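Local coordinates for blood group a-and b-cleaving endo-beta-galactosidase (Streptococcus pneumoniae, PDB 2YGL), which cleaves A and B blood group antigens as a family 98 endo-beta-galactosidase and is represented here by its tandem CBM51 modules, which probably bind carbohydrate, at residues K113-S118 / I135-P140; K207-Q212 / P219-S224; G234-F239 / I271-N276; Q286-V291 / V296-D301; S302-G307 / S313-D318. One frame throughout, in Å; residues are numbered along the deposited sequence.

Contact 1 of 5, residues K113-S118 / I135-P140; sequences KVVYSS and ISVTIP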
# COMPACT_ATOMS: atom_id res chain seq x y z
N LYS A 113 -0.37 23.20 1.31
CA LYS A 113 0.88 23.29 2.07
C LYS A 113 2.10 23.25 1.15
O LYS A 113 2.27 22.30 0.38
CB LYS A 113 0.97 22.15 3.09
CG LYS A 113 0.54 22.51 4.51
CD LYS A 113 -0.97 22.63 4.65
CE LYS A 113 -1.37 22.78 6.11
NZ LYS A 113 -2.83 22.99 6.25
N VAL A 114 2.95 24.27 1.25
CA VAL A 114 4.22 24.28 0.54
C VAL A 114 5.14 23.23 1.15
O VAL A 114 5.55 23.34 2.31
CB VAL A 114 4.90 25.68 0.59
CG1 VAL A 114 6.29 25.64 -0.05
CG2 VAL A 114 4.03 26.72 -0.10
N VAL A 115 5.43 22.19 0.38
CA VAL A 115 6.27 21.09 0.86
C VAL A 115 7.71 21.18 0.35
O VAL A 115 8.61 20.51 0.87
CB VAL A 115 5.65 19.69 0.58
CG1 VAL A 115 4.41 19.48 1.44
CG2 VAL A 115 5.33 19.51 -0.90
N TYR A 116 7.92 22.02 -0.66
CA TYR A 116 9.25 22.39 -1.13
C TYR A 116 9.24 23.80 -1.71
O TYR A 116 8.31 24.18 -2.42
CB TYR A 116 9.79 21.40 -2.17
CG TYR A 116 11.06 21.89 -2.85
CD1 TYR A 116 10.99 22.69 -4.00
CD2 TYR A 116 12.31 21.59 -2.34
CE1 TYR A 116 12.14 23.16 -4.62
CE2 TYR A 116 13.47 22.06 -2.95
CZ TYR A 116 13.37 22.84 -4.09
OH TYR A 116 14.51 23.31 -4.70
N SER A 117 10.29 24.56 -1.39
CA SER A 117 10.52 25.86 -2.01
C SER A 117 12.00 26.01 -2.34
O SER A 117 12.86 25.69 -1.52
CB SER A 117 10.07 26.99 -1.08
OG SER A 117 10.27 28.25 -1.70
N SER A 118 12.28 26.50 -3.54
CA SER A 118 13.65 26.73 -3.99
C SER A 118 14.31 27.94 -3.31
O SER A 118 15.51 28.15 -3.45
CB SER A 118 13.70 26.89 -5.52
OG SER A 118 12.95 28.02 -5.94
N ILE A 135 14.52 17.35 -5.98
CA ILE A 135 13.46 17.40 -4.98
C ILE A 135 13.05 15.99 -4.58
O ILE A 135 12.81 15.14 -5.44
CB ILE A 135 12.20 18.17 -5.49
CG1 ILE A 135 12.56 19.59 -5.93
CG2 ILE A 135 11.10 18.20 -4.41
CD1 ILE A 135 11.44 20.31 -6.66
N SER A 136 12.99 15.75 -3.27
CA SER A 136 12.43 14.51 -2.74
C SER A 136 11.60 14.85 -1.50
O SER A 136 12.15 15.16 -0.44
CB SER A 136 13.53 13.50 -2.41
OG SER A 136 12.97 12.23 -2.16
N VAL A 137 10.28 14.82 -1.66
CA VAL A 137 9.36 15.14 -0.56
C VAL A 137 8.44 13.97 -0.22
O VAL A 137 8.03 13.21 -1.11
CB VAL A 137 8.51 16.41 -0.84
CG1 VAL A 137 9.37 17.66 -0.76
CG2 VAL A 137 7.79 16.32 -2.19
N THR A 138 8.14 13.83 1.06
CA THR A 138 7.19 12.82 1.54
C THR A 138 5.76 13.29 1.27
O THR A 138 5.44 14.46 1.46
CB THR A 138 7.38 12.53 3.05
OG1 THR A 138 8.77 12.34 3.33
CG2 THR A 138 6.62 11.28 3.47
N ILE A 139 4.93 12.36 0.81
CA ILE A 139 3.51 12.64 0.59
C ILE A 139 2.71 12.04 1.75
O ILE A 139 2.86 10.85 2.06
CB ILE A 139 3.04 12.07 -0.77
CG1 ILE A 139 3.62 12.91 -1.92
CG2 ILE A 139 1.51 12.03 -0.87
CD1 ILE A 139 3.51 12.25 -3.28
N PRO A 140 1.86 12.86 2.41
CA PRO A 140 0.99 12.38 3.48
C PRO A 140 -0.01 11.35 2.97
O PRO A 140 -0.48 11.47 1.83
CB PRO A 140 0.26 13.65 3.94
CG PRO A 140 1.12 14.78 3.48
CD PRO A 140 1.70 14.31 2.18
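One face of the Y116 ring lies on I135: the methylene carbon CG1 of I135 sits 3.7 Å from the ring centroid of Y116 and only 7° off the ring normal, a CH-pi contact over the middle of the face. CD1 of I135 spreads along the same face towards one side of the ring, reaching 3.6 Å from CE1 of Y116, while CG2 of I135 lies against the root of the ring, 4.0 Å from CG of Y116. This is packing between the two layers of a beta-sandwich. Strand 113-117 is an edge strand of a five-stranded antiparallel sheet, strand 133-138 belongs to the six-stranded sheet facing it, and their axes approach to 7.6 Å, too far for backbone pairing. The joining is therefore done by side chains, one of them resting on a backbone carbonyl. Y116 holds CG opposite its own N (chi1 169°), which brings the ring against I135, whose side chain meets it at about a right angle. I87, on the neighbouring strand 82-87, also touches the Y116 side chain. V115 points into the same interface because V115 and Y116 both pair with I108 in a classic beta bulge, which turns two successive side chains towards the opposite sheet. V115 meets V137 through their CG2 methyls, 4.2 Å apart. The other methyl of V137 fits between the two bulge residues: its CG1 lies 4.0 Å from CB of Y116 and 3.4 Å from the carbonyl O of V115.

Contact 2 of 5, residues K207-Q212 / P219-S224; sequences KSKTVQ and PGNNGS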
# COMPACT_ATOMS: atom_id res chain seq x y z
N LYS A 207 -9.56 -38.97 19.54
CA LYS A 207 -8.20 -38.60 19.14
C LYS A 207 -7.73 -39.25 17.83
O LYS A 207 -6.59 -39.04 17.40
CB LYS A 207 -7.20 -38.83 20.29
CG LYS A 207 -7.44 -37.95 21.52
CD LYS A 207 -7.53 -36.46 21.16
CE LYS A 207 -7.93 -35.61 22.36
NZ LYS A 207 -8.30 -34.22 21.96
N SER A 208 -8.60 -40.03 17.21
CA SER A 208 -8.35 -40.52 15.85
C SER A 208 -8.70 -39.44 14.83
O SER A 208 -8.27 -39.49 13.68
CB SER A 208 -9.14 -41.80 15.57
OG SER A 208 -10.53 -41.54 15.54
N LYS A 209 -9.49 -38.46 15.27
CA LYS A 209 -9.81 -37.30 14.43
C LYS A 209 -8.64 -36.32 14.39
O LYS A 209 -7.83 -36.28 15.31
CB LYS A 209 -11.09 -36.61 14.92
CG LYS A 209 -12.34 -37.47 14.75
CD LYS A 209 -13.59 -36.74 15.18
CE LYS A 209 -14.81 -37.64 14.99
NZ LYS A 209 -16.06 -36.98 15.45
N THR A 210 -8.56 -35.55 13.31
CA THR A 210 -7.46 -34.60 13.12
C THR A 210 -7.98 -33.22 12.69
O THR A 210 -9.05 -33.11 12.09
CB THR A 210 -6.43 -35.10 12.08
OG1 THR A 210 -7.10 -35.42 10.86
CG2 THR A 210 -5.68 -36.33 12.58
N VAL A 211 -7.21 -32.19 13.02
CA VAL A 211 -7.43 -30.83 12.51
C VAL A 211 -7.55 -30.92 10.99
O VAL A 211 -6.79 -31.63 10.34
CB VAL A 211 -6.29 -29.87 12.97
CG1 VAL A 211 -6.33 -28.54 12.21
CG2 VAL A 211 -6.38 -29.62 14.48
N GLN A 212 -8.54 -30.22 10.44
CA GLN A 212 -8.89 -30.37 9.03
C GLN A 212 -8.34 -29.25 8.16
O GLN A 212 -8.31 -28.09 8.57
CB GLN A 212 -10.41 -30.49 8.86
CG GLN A 212 -11.00 -31.78 9.42
CD GLN A 212 -10.51 -33.03 8.69
OE1 GLN A 212 -9.75 -33.83 9.24
NE2 GLN A 212 -10.94 -33.20 7.44
N PRO A 219 -17.46 -32.01 9.95
CA PRO A 219 -17.77 -32.55 8.62
C PRO A 219 -16.55 -33.15 7.92
O PRO A 219 -16.67 -34.19 7.27
CB PRO A 219 -18.29 -31.32 7.86
CG PRO A 219 -18.86 -30.45 8.93
CD PRO A 219 -17.94 -30.62 10.10
N GLY A 220 -15.39 -32.51 8.06
CA GLY A 220 -14.14 -33.03 7.48
C GLY A 220 -13.77 -34.41 8.00
O GLY A 220 -13.43 -35.30 7.22
N ASN A 221 -13.84 -34.58 9.32
CA ASN A 221 -13.59 -35.89 9.94
C ASN A 221 -14.70 -36.92 9.69
O ASN A 221 -14.52 -38.11 9.93
CB ASN A 221 -13.31 -35.74 11.44
CG ASN A 221 -11.92 -35.18 11.73
OD1 ASN A 221 -10.92 -35.89 11.60
ND2 ASN A 221 -11.86 -33.92 12.13
N ASN A 222 -15.85 -36.46 9.20
CA ASN A 222 -16.95 -37.36 8.82
C ASN A 222 -16.91 -37.75 7.33
O ASN A 222 -17.78 -38.48 6.86
CB ASN A 222 -18.31 -36.75 9.17
CG ASN A 222 -18.62 -36.82 10.66
OD1 ASN A 222 -17.97 -37.55 11.42
ND2 ASN A 222 -19.64 -36.08 11.08
N GLY A 223 -15.90 -37.25 6.61
CA GLY A 223 -15.69 -37.61 5.21
C GLY A 223 -16.18 -36.60 4.19
O GLY A 223 -16.01 -36.81 2.99
N SER A 224 -16.78 -35.51 4.66
CA SER A 224 -17.27 -34.47 3.77
C SER A 224 -16.19 -33.44 3.45
O SER A 224 -15.31 -33.17 4.28
CB SER A 224 -18.50 -33.78 4.37
OG SER A 224 -19.60 -34.67 4.40
O HOH W 1 -16.43 -35.75 12.75
O HOH W 2 -18.47 -37.77 14.40
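N221, the last residue of the short helix 217-221, meets the backbone of T210 with both ends of its amide. From the backbone outward, CB of N221 packs on the aliphatic chain of K209, 3.9 Å from its CG. The amide carbon CG of N221 then lies 3.6 Å from O of T210. At the tip the two branches divide the work. OD1 accepts the backbone N-H of T210 at 2.9 Å from N, a nearly straight bond (165°), and also rests against CB of K209. ND2 donates to O of T210, likewise at 2.9 Å, with that oxygen close to the amide plane of N221; the same ND2 is bonded to the carbonyl O of F217, one turn earlier in its own helix. Beyond the amide, the extended chain of K209 carries NZ past N221 towards N222, where two waters link NZ to OD1 of N222, one of them by a weak bond on the asparagine side. The helix closes just after N221 in a Schellman motif, with G223 at positive phi, its N bonded back to O of G220 and N of S224 bonded to O of P219. The side-chain amide thus satisfies both the N-H and the carbonyl of one loop residue, fixing this surface loop to the helix end by hydrogen bonds, while the lysine charge is left to a hydrated, indirect link.

Contact 3 of 5, residues G234-F239 / I271-N276; sequences GKEVEF and IDRSAN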
# COMPACT_ATOMS: atom_id res chain seq x y z
N GLY A 234 -22.50 -9.99 8.54
CA GLY A 234 -23.86 -10.53 8.56
C GLY A 234 -24.25 -11.35 7.34
O GLY A 234 -25.43 -11.66 7.15
N LYS A 235 -23.27 -11.71 6.51
CA LYS A 235 -23.53 -12.48 5.30
C LYS A 235 -22.64 -13.73 5.25
O LYS A 235 -21.44 -13.65 5.49
CB LYS A 235 -23.28 -11.62 4.06
CG LYS A 235 -24.15 -11.95 2.86
CD LYS A 235 -25.56 -11.35 3.00
CE LYS A 235 -26.20 -11.09 1.64
NZ LYS A 235 -26.37 -12.32 0.82
N GLU A 236 -23.25 -14.87 4.93
CA GLU A 236 -22.52 -16.14 4.85
C GLU A 236 -21.60 -16.19 3.64
O GLU A 236 -22.03 -15.92 2.51
CB GLU A 236 -23.48 -17.33 4.85
CG GLU A 236 -24.16 -17.60 6.19
CD GLU A 236 -24.83 -18.96 6.28
OE1 GLU A 236 -25.22 -19.52 5.23
OE2 GLU A 236 -24.98 -19.48 7.40
N VAL A 237 -20.33 -16.51 3.88
CA VAL A 237 -19.31 -16.55 2.84
C VAL A 237 -18.46 -17.81 2.98
O VAL A 237 -17.95 -18.11 4.06
CB VAL A 237 -18.39 -15.29 2.87
CG1 VAL A 237 -17.33 -15.35 1.77
CG2 VAL A 237 -19.20 -14.01 2.75
N GLU A 238 -18.31 -18.55 1.87
CA GLU A 238 -17.46 -19.74 1.84
C GLU A 238 -16.01 -19.38 1.54
O GLU A 238 -15.73 -18.44 0.79
CB GLU A 238 -17.95 -20.73 0.78
CG GLU A 238 -19.21 -21.47 1.16
CD GLU A 238 -19.55 -22.57 0.18
OE1 GLU A 238 -19.63 -22.28 -1.04
OE2 GLU A 238 -19.74 -23.72 0.62
N PHE A 239 -15.09 -20.14 2.14
CA PHE A 239 -13.66 -19.97 1.89
C PHE A 239 -13.10 -21.20 1.19
O PHE A 239 -13.36 -22.33 1.60
CB PHE A 239 -12.91 -19.70 3.20
CG PHE A 239 -13.07 -18.30 3.71
CD1 PHE A 239 -14.17 -17.94 4.48
CD2 PHE A 239 -12.11 -17.34 3.42
CE1 PHE A 239 -14.31 -16.63 4.95
CE2 PHE A 239 -12.25 -16.03 3.88
CZ PHE A 239 -13.35 -15.68 4.65
N ILE A 271 -16.68 -18.95 14.07
CA ILE A 271 -17.28 -20.27 14.22
C ILE A 271 -17.96 -20.68 12.91
O ILE A 271 -18.76 -19.93 12.36
CB ILE A 271 -18.28 -20.29 15.39
CG1 ILE A 271 -17.55 -19.99 16.71
CG2 ILE A 271 -19.00 -21.63 15.48
CD1 ILE A 271 -18.39 -19.28 17.74
N ASP A 272 -17.62 -21.88 12.42
CA ASP A 272 -18.18 -22.37 11.17
C ASP A 272 -19.70 -22.49 11.25
O ASP A 272 -20.24 -22.88 12.29
CB ASP A 272 -17.56 -23.71 10.77
CG ASP A 272 -17.82 -24.06 9.31
OD1 ASP A 272 -18.88 -24.65 9.00
OD2 ASP A 272 -16.97 -23.73 8.46
N ARG A 273 -20.37 -22.13 10.16
CA ARG A 273 -21.83 -22.11 10.10
C ARG A 273 -22.47 -23.48 10.35
O ARG A 273 -23.63 -23.56 10.75
CB ARG A 273 -22.31 -21.53 8.76
CG ARG A 273 -21.76 -20.14 8.41
CD ARG A 273 -22.05 -19.10 9.51
NE ARG A 273 -23.47 -18.82 9.65
CZ ARG A 273 -24.04 -18.29 10.73
NH1 ARG A 273 -23.31 -17.97 11.79
NH2 ARG A 273 -25.35 -18.07 10.74
N SER A 274 -21.70 -24.55 10.14
CA SER A 274 -22.19 -25.91 10.31
C SER A 274 -22.19 -26.38 11.76
O SER A 274 -22.69 -27.47 12.06
CB SER A 274 -21.35 -26.88 9.46
OG SER A 274 -20.02 -26.97 9.96
N ALA A 275 -21.63 -25.57 12.65
CA ALA A 275 -21.51 -25.94 14.06
C ALA A 275 -22.86 -26.05 14.76
O ALA A 275 -23.82 -25.35 14.41
CB ALA A 275 -20.63 -24.94 14.80
N ASN A 276 -22.92 -26.93 15.75
CA ASN A 276 -24.06 -27.01 16.66
C ASN A 276 -24.10 -25.76 17.52
O ASN A 276 -23.11 -25.42 18.18
CB ASN A 276 -23.96 -28.25 17.54
CG ASN A 276 -24.24 -29.54 16.79
OD1 ASN A 276 -23.56 -30.54 16.98
ND2 ASN A 276 -25.25 -29.52 15.92
O HOH W 3 -27.35 -17.99 8.79
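E236 and R273 approach with their flat groups nearly perpendicular, the carboxylate and guanidinium planes standing 76° apart. One carboxylate oxygen, OE2 of E236, makes the salt bridge, and it comes in at the edge of the guanidinium, in its plane, where NE of R273 donates. That bond is short and almost straight, 2.8 Å from NE to OE2 with 174° at the hydrogen, and it uses the anti side of the carboxylate oxygen. The arginine reaches this position by folding: it bends at both chi2 (-55°) and chi3, which curls the chain round the carboxylate and brings its own CG within 3.4 Å of OE2 of E236. E236, by contrast, is extended beyond CG. A water completes a small ring, accepting from NH2 of R273 at 2.8 Å and donating to OE2 of E236 at 3.1 Å. The bridge ties strand 235-239, one strand of a two-stranded hairpin with strand 228-232, to the loop that follows strand 262-271 in the second NPCBM/NEW2 domain; K229 of the hairpin touches both partners. The loop is shaped by a type I turn from D272 to A275 and an Asx turn, in which OD1 of D272 accepts from N of S274 at 3.0 Å; OG of S274 donates to the same oxygen from the opposite face of the carboxylate. Because a single oxygen meets a single N-H, the pairing is not the two-pronged carboxylate-guanidinium kind. In this surface setting, with a water bonded to both groups, the attraction is probably weakened by solvent screening.

Contact 4 of 5, residues Q286-V291 / V296-D301; sequences QKFEVV and VIYSSD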
# COMPACT_ATOMS: atom_id res chain seq x y z
N GLN A 286 -13.96 -18.49 23.72
CA GLN A 286 -13.45 -17.50 24.67
C GLN A 286 -12.47 -16.52 24.04
O GLN A 286 -12.61 -15.30 24.21
CB GLN A 286 -12.84 -18.18 25.91
CG GLN A 286 -12.94 -17.31 27.17
CD GLN A 286 -14.39 -17.02 27.57
OE1 GLN A 286 -15.16 -17.93 27.85
NE2 GLN A 286 -14.75 -15.74 27.60
N LYS A 287 -11.47 -17.04 23.33
CA LYS A 287 -10.47 -16.21 22.65
C LYS A 287 -9.63 -17.00 21.65
O LYS A 287 -9.55 -18.23 21.72
CB LYS A 287 -9.54 -15.51 23.67
CG LYS A 287 -8.81 -16.47 24.60
CD LYS A 287 -7.76 -15.76 25.45
CE LYS A 287 -7.15 -16.74 26.44
NZ LYS A 287 -6.06 -16.14 27.25
N PHE A 288 -9.00 -16.28 20.72
CA PHE A 288 -8.04 -16.85 19.78
C PHE A 288 -6.72 -16.08 19.87
O PHE A 288 -6.73 -14.84 19.90
CB PHE A 288 -8.58 -16.80 18.35
CG PHE A 288 -7.59 -17.26 17.31
CD1 PHE A 288 -7.34 -18.62 17.11
CD2 PHE A 288 -6.91 -16.33 16.52
CE1 PHE A 288 -6.43 -19.05 16.15
CE2 PHE A 288 -6.00 -16.75 15.55
CZ PHE A 288 -5.75 -18.11 15.37
N GLU A 289 -5.61 -16.81 19.89
CA GLU A 289 -4.28 -16.21 19.99
C GLU A 289 -3.34 -16.63 18.87
O GLU A 289 -3.33 -17.80 18.46
CB GLU A 289 -3.62 -16.59 21.32
CG GLU A 289 -4.21 -15.94 22.55
CD GLU A 289 -3.60 -16.48 23.83
OE1 GLU A 289 -2.96 -17.56 23.79
OE2 GLU A 289 -3.76 -15.83 24.88
N VAL A 290 -2.56 -15.68 18.37
CA VAL A 290 -1.41 -15.97 17.53
C VAL A 290 -0.16 -15.76 18.39
O VAL A 290 0.04 -14.68 18.95
CB VAL A 290 -1.36 -15.10 16.25
CG1 VAL A 290 -0.17 -15.50 15.37
CG2 VAL A 290 -2.66 -15.23 15.47
N VAL A 291 0.65 -16.80 18.50
CA VAL A 291 1.79 -16.80 19.42
C VAL A 291 3.09 -17.04 18.65
O VAL A 291 3.25 -18.06 17.99
CB VAL A 291 1.61 -17.87 20.53
CG1 VAL A 291 2.65 -17.72 21.61
CG2 VAL A 291 0.20 -17.80 21.14
N VAL A 296 2.55 -13.93 22.85
CA VAL A 296 1.29 -13.57 22.21
C VAL A 296 1.47 -12.28 21.42
O VAL A 296 1.80 -11.23 21.99
CB VAL A 296 0.14 -13.42 23.26
CG1 VAL A 296 -1.13 -12.91 22.60
CG2 VAL A 296 -0.12 -14.74 23.96
N ILE A 297 1.28 -12.37 20.10
CA ILE A 297 1.39 -11.20 19.22
C ILE A 297 0.02 -10.77 18.68
O ILE A 297 -0.10 -9.68 18.10
CB ILE A 297 2.40 -11.42 18.06
CG1 ILE A 297 2.01 -12.63 17.21
CG2 ILE A 297 3.82 -11.55 18.63
CD1 ILE A 297 2.71 -12.70 15.86
N TYR A 298 -0.98 -11.62 18.86
CA TYR A 298 -2.38 -11.27 18.65
C TYR A 298 -3.28 -11.96 19.66
O TYR A 298 -3.13 -13.16 19.92
CB TYR A 298 -2.86 -11.61 17.23
CG TYR A 298 -4.35 -11.36 17.07
CD1 TYR A 298 -4.83 -10.11 16.68
CD2 TYR A 298 -5.29 -12.37 17.35
CE1 TYR A 298 -6.19 -9.87 16.57
CE2 TYR A 298 -6.65 -12.13 17.24
CZ TYR A 298 -7.10 -10.88 16.85
OH TYR A 298 -8.44 -10.64 16.73
N SER A 299 -4.23 -11.21 20.21
CA SER A 299 -5.30 -11.77 21.04
C SER A 299 -6.64 -11.15 20.67
O SER A 299 -6.76 -9.93 20.51
CB SER A 299 -5.01 -11.54 22.52
OG SER A 299 -5.96 -12.21 23.33
N SER A 300 -7.66 -12.00 20.53
CA SER A 300 -9.00 -11.56 20.14
C SER A 300 -9.75 -10.83 21.26
O SER A 300 -10.76 -10.17 21.00
CB SER A 300 -9.83 -12.74 19.63
OG SER A 300 -10.06 -13.69 20.65
N ASP A 301 -9.25 -10.92 22.49
CA ASP A 301 -9.96 -10.34 23.64
C ASP A 301 -9.76 -8.83 23.84
O ASP A 301 -10.29 -8.26 24.79
CB ASP A 301 -9.71 -11.14 24.93
CG ASP A 301 -8.25 -11.35 25.23
OD1 ASP A 301 -7.40 -10.55 24.77
OD2 ASP A 301 -7.94 -12.32 25.96
O HOH W 4 -12.02 -13.03 22.48
O HOH W 5 -6.09 -13.48 27.25
O HOH W 6 -4.33 -13.38 25.21
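K287 runs its extended chain beside D301 in the same direction, with CD of K287 3.5 Å from OD2 of D301; just before it, Q286 is linked to S300 by a water that donates to the carbonyl O of Q286 and accepts from OG of S300. NZ of K287 reaches the D301 carboxylate through another water, forms a salt bridge with OE2 of E289 through a weak hydrogen bond, and engages Y333 in a cation-pi contact. At F288 the side chain of S300 replaces a backbone acceptor: N of F288 donates to OG of S300 at 2.8 Å, and N of S300 returns a bond to O of F288 at 3.1 Å. E289 and S299 form a non-hydrogen-bonded antiparallel pair, their side chains linked by a water between OE2 of E289 and OG of S299; CD of E289 has CG2 of V296 lying across it at 3.9 Å, while OE1 is bonded to the hydroxyl of Y333. V290 gives its N to O of Y298 at 3.0 Å, and its own O is gripped twice, by N of I297 at 2.9 Å and by N of Y298 at 3.2 Å. On the other face of the hairpin from E289, CB of V290 packs on CB of Y298. V291 then faces V296, their CG2 methyls 4.2 Å apart. The doubly held V290 carbonyl opposite I297 and Y298 marks a classic beta bulge, set in an antiparallel hairpin that forms the edge of one beta-sandwich sheet.

Contact 5 of 5, residues S302-G307 / S313-D318; sequences SKYPKG and SAFLVD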
# COMPACT_ATOMS: atom_id res chain seq x y z
N SER A 302 -9.00 -8.20 22.95
CA SER A 302 -8.92 -6.74 22.91
C SER A 302 -10.18 -6.23 22.22
O SER A 302 -10.87 -5.34 22.74
CB SER A 302 -7.67 -6.27 22.16
OG SER A 302 -6.53 -7.03 22.52
N LYS A 303 -10.48 -6.80 21.06
CA LYS A 303 -11.67 -6.48 20.28
C LYS A 303 -12.92 -7.13 20.90
O LYS A 303 -13.98 -6.52 20.94
CB LYS A 303 -11.49 -6.92 18.83
CG LYS A 303 -12.60 -6.49 17.87
CD LYS A 303 -12.35 -7.08 16.48
CE LYS A 303 -13.47 -6.75 15.50
NZ LYS A 303 -13.51 -5.30 15.14
N TYR A 304 -12.77 -8.37 21.37
CA TYR A 304 -13.87 -9.12 21.97
C TYR A 304 -13.55 -9.60 23.40
O TYR A 304 -13.24 -10.77 23.61
CB TYR A 304 -14.27 -10.31 21.09
CG TYR A 304 -15.00 -9.91 19.83
CD1 TYR A 304 -16.35 -9.53 19.88
CD2 TYR A 304 -14.36 -9.90 18.59
CE1 TYR A 304 -17.03 -9.16 18.73
CE2 TYR A 304 -15.04 -9.52 17.44
CZ TYR A 304 -16.37 -9.15 17.52
OH TYR A 304 -17.06 -8.78 16.39
N PRO A 305 -13.65 -8.68 24.39
CA PRO A 305 -13.23 -8.96 25.76
C PRO A 305 -14.10 -9.97 26.51
O PRO A 305 -13.71 -10.44 27.58
CB PRO A 305 -13.31 -7.58 26.44
CG PRO A 305 -14.33 -6.85 25.66
CD PRO A 305 -14.18 -7.31 24.24
N LYS A 306 -15.27 -10.30 25.96
CA LYS A 306 -16.16 -11.30 26.57
C LYS A 306 -16.35 -12.50 25.64
O LYS A 306 -17.29 -13.28 25.82
CB LYS A 306 -17.51 -10.67 26.91
CG LYS A 306 -17.46 -9.60 27.99
CD LYS A 306 -18.79 -8.86 28.08
CE LYS A 306 -18.70 -7.63 28.98
NZ LYS A 306 -18.75 -7.98 30.42
N GLY A 307 -15.47 -12.64 24.66
CA GLY A 307 -15.52 -13.76 23.71
C GLY A 307 -16.48 -13.53 22.56
O GLY A 307 -17.05 -12.45 22.41
N SER A 313 -19.95 -11.99 13.75
CA SER A 313 -19.25 -11.87 12.47
C SER A 313 -17.78 -12.22 12.64
O SER A 313 -17.14 -11.79 13.60
CB SER A 313 -19.39 -10.45 11.90
OG SER A 313 -20.63 -10.28 11.24
N ALA A 314 -17.26 -13.02 11.71
CA ALA A 314 -15.86 -13.42 11.73
C ALA A 314 -14.96 -12.20 11.64
O ALA A 314 -15.23 -11.28 10.85
CB ALA A 314 -15.57 -14.40 10.59
N PHE A 315 -13.90 -12.17 12.44
CA PHE A 315 -12.98 -11.03 12.47
C PHE A 315 -11.70 -11.28 11.67
O PHE A 315 -11.24 -12.42 11.57
CB PHE A 315 -12.66 -10.60 13.91
CG PHE A 315 -12.18 -11.71 14.80
CD1 PHE A 315 -13.09 -12.47 15.55
CD2 PHE A 315 -10.82 -11.99 14.92
CE1 PHE A 315 -12.65 -13.49 16.37
CE2 PHE A 315 -10.38 -13.02 15.75
CZ PHE A 315 -11.29 -13.77 16.48
N LEU A 316 -11.15 -10.21 11.11
CA LEU A 316 -9.90 -10.29 10.37
C LEU A 316 -8.70 -10.23 11.31
O LEU A 316 -8.56 -9.28 12.09
CB LEU A 316 -9.80 -9.18 9.31
CG LEU A 316 -8.52 -9.10 8.45
CD1 LEU A 316 -8.27 -10.39 7.66
CD2 LEU A 316 -8.57 -7.91 7.51
N VAL A 317 -7.86 -11.25 11.23
CA VAL A 317 -6.58 -11.25 11.93
C VAL A 317 -5.49 -10.97 10.90
O VAL A 317 -5.30 -11.73 9.95
CB VAL A 317 -6.30 -12.59 12.65
CG1 VAL A 317 -4.90 -12.59 13.26
CG2 VAL A 317 -7.34 -12.85 13.72
N ASP A 318 -4.79 -9.85 11.10
CA ASP A 318 -3.72 -9.44 10.20
C ASP A 318 -2.58 -8.89 11.06
O ASP A 318 -2.62 -7.73 11.49
CB ASP A 318 -4.23 -8.39 9.21
CG ASP A 318 -3.17 -7.98 8.19
OD1 ASP A 318 -1.99 -8.36 8.33
OD2 ASP A 318 -3.53 -7.26 7.23
O HOH W 7 -15.81 -9.32 14.20
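Y304 and F315 make the close part of this contact, CE2 of the tyrosine lying 4.0 Å from CD1 of the phenylalanine. The side chains slide past each other in opposite directions, the ring planes inclined at 41° and the centroids 5.9 Å apart, so the touch is oblique and limited to a few ring carbons. F315 is buried: V269, Y298 and S300 also pack on its side chain, and its CG sits between the backbone N and the carbonyl carbon (chi1 52°), turning the ring inward from the start of strand 315-320. That strand belongs to the six-stranded sheet of the second beta-sandwich, whereas Y304 opens a type I turn, Y304 to G307, in the long connection from strand 295-299 of the facing sheet. Towards solvent the fit is looser. OH of Y304 stands 4.1 Å from the carbonyl O of S313, and a water lying at the ring edge spans them, 2.6 Å from OH of Y304 and donating to O of S313 at 2.9 Å. K303 is exposed and extended as far as CE, which grazes CB of F315 at 4.2 Å.

In the fold
Contacts 1, 4 and 5 are partly buried, whereas contacts 2 and 3 lie on the surface. Contact 1 alone belongs to the first module, its centre about 41 Å from that of contact 4. Strand 113-117 there and strand 295-299 of contact 4 hold equivalent edge positions, each with a bulge, yet contact 1 joins two sheets by apolar side chains and contact 4 one sheet mainly by backbone bonds. Contacts 4 and 5 meet where strand 295-299 faces strand 315-320, as through Y298 and V317. Contact 3 packs on contact 2 through P219 and S274 and is probably hydrogen-bonded to contact 5 through N of G234 and OG of S313; the surface pair depends on amide and charge.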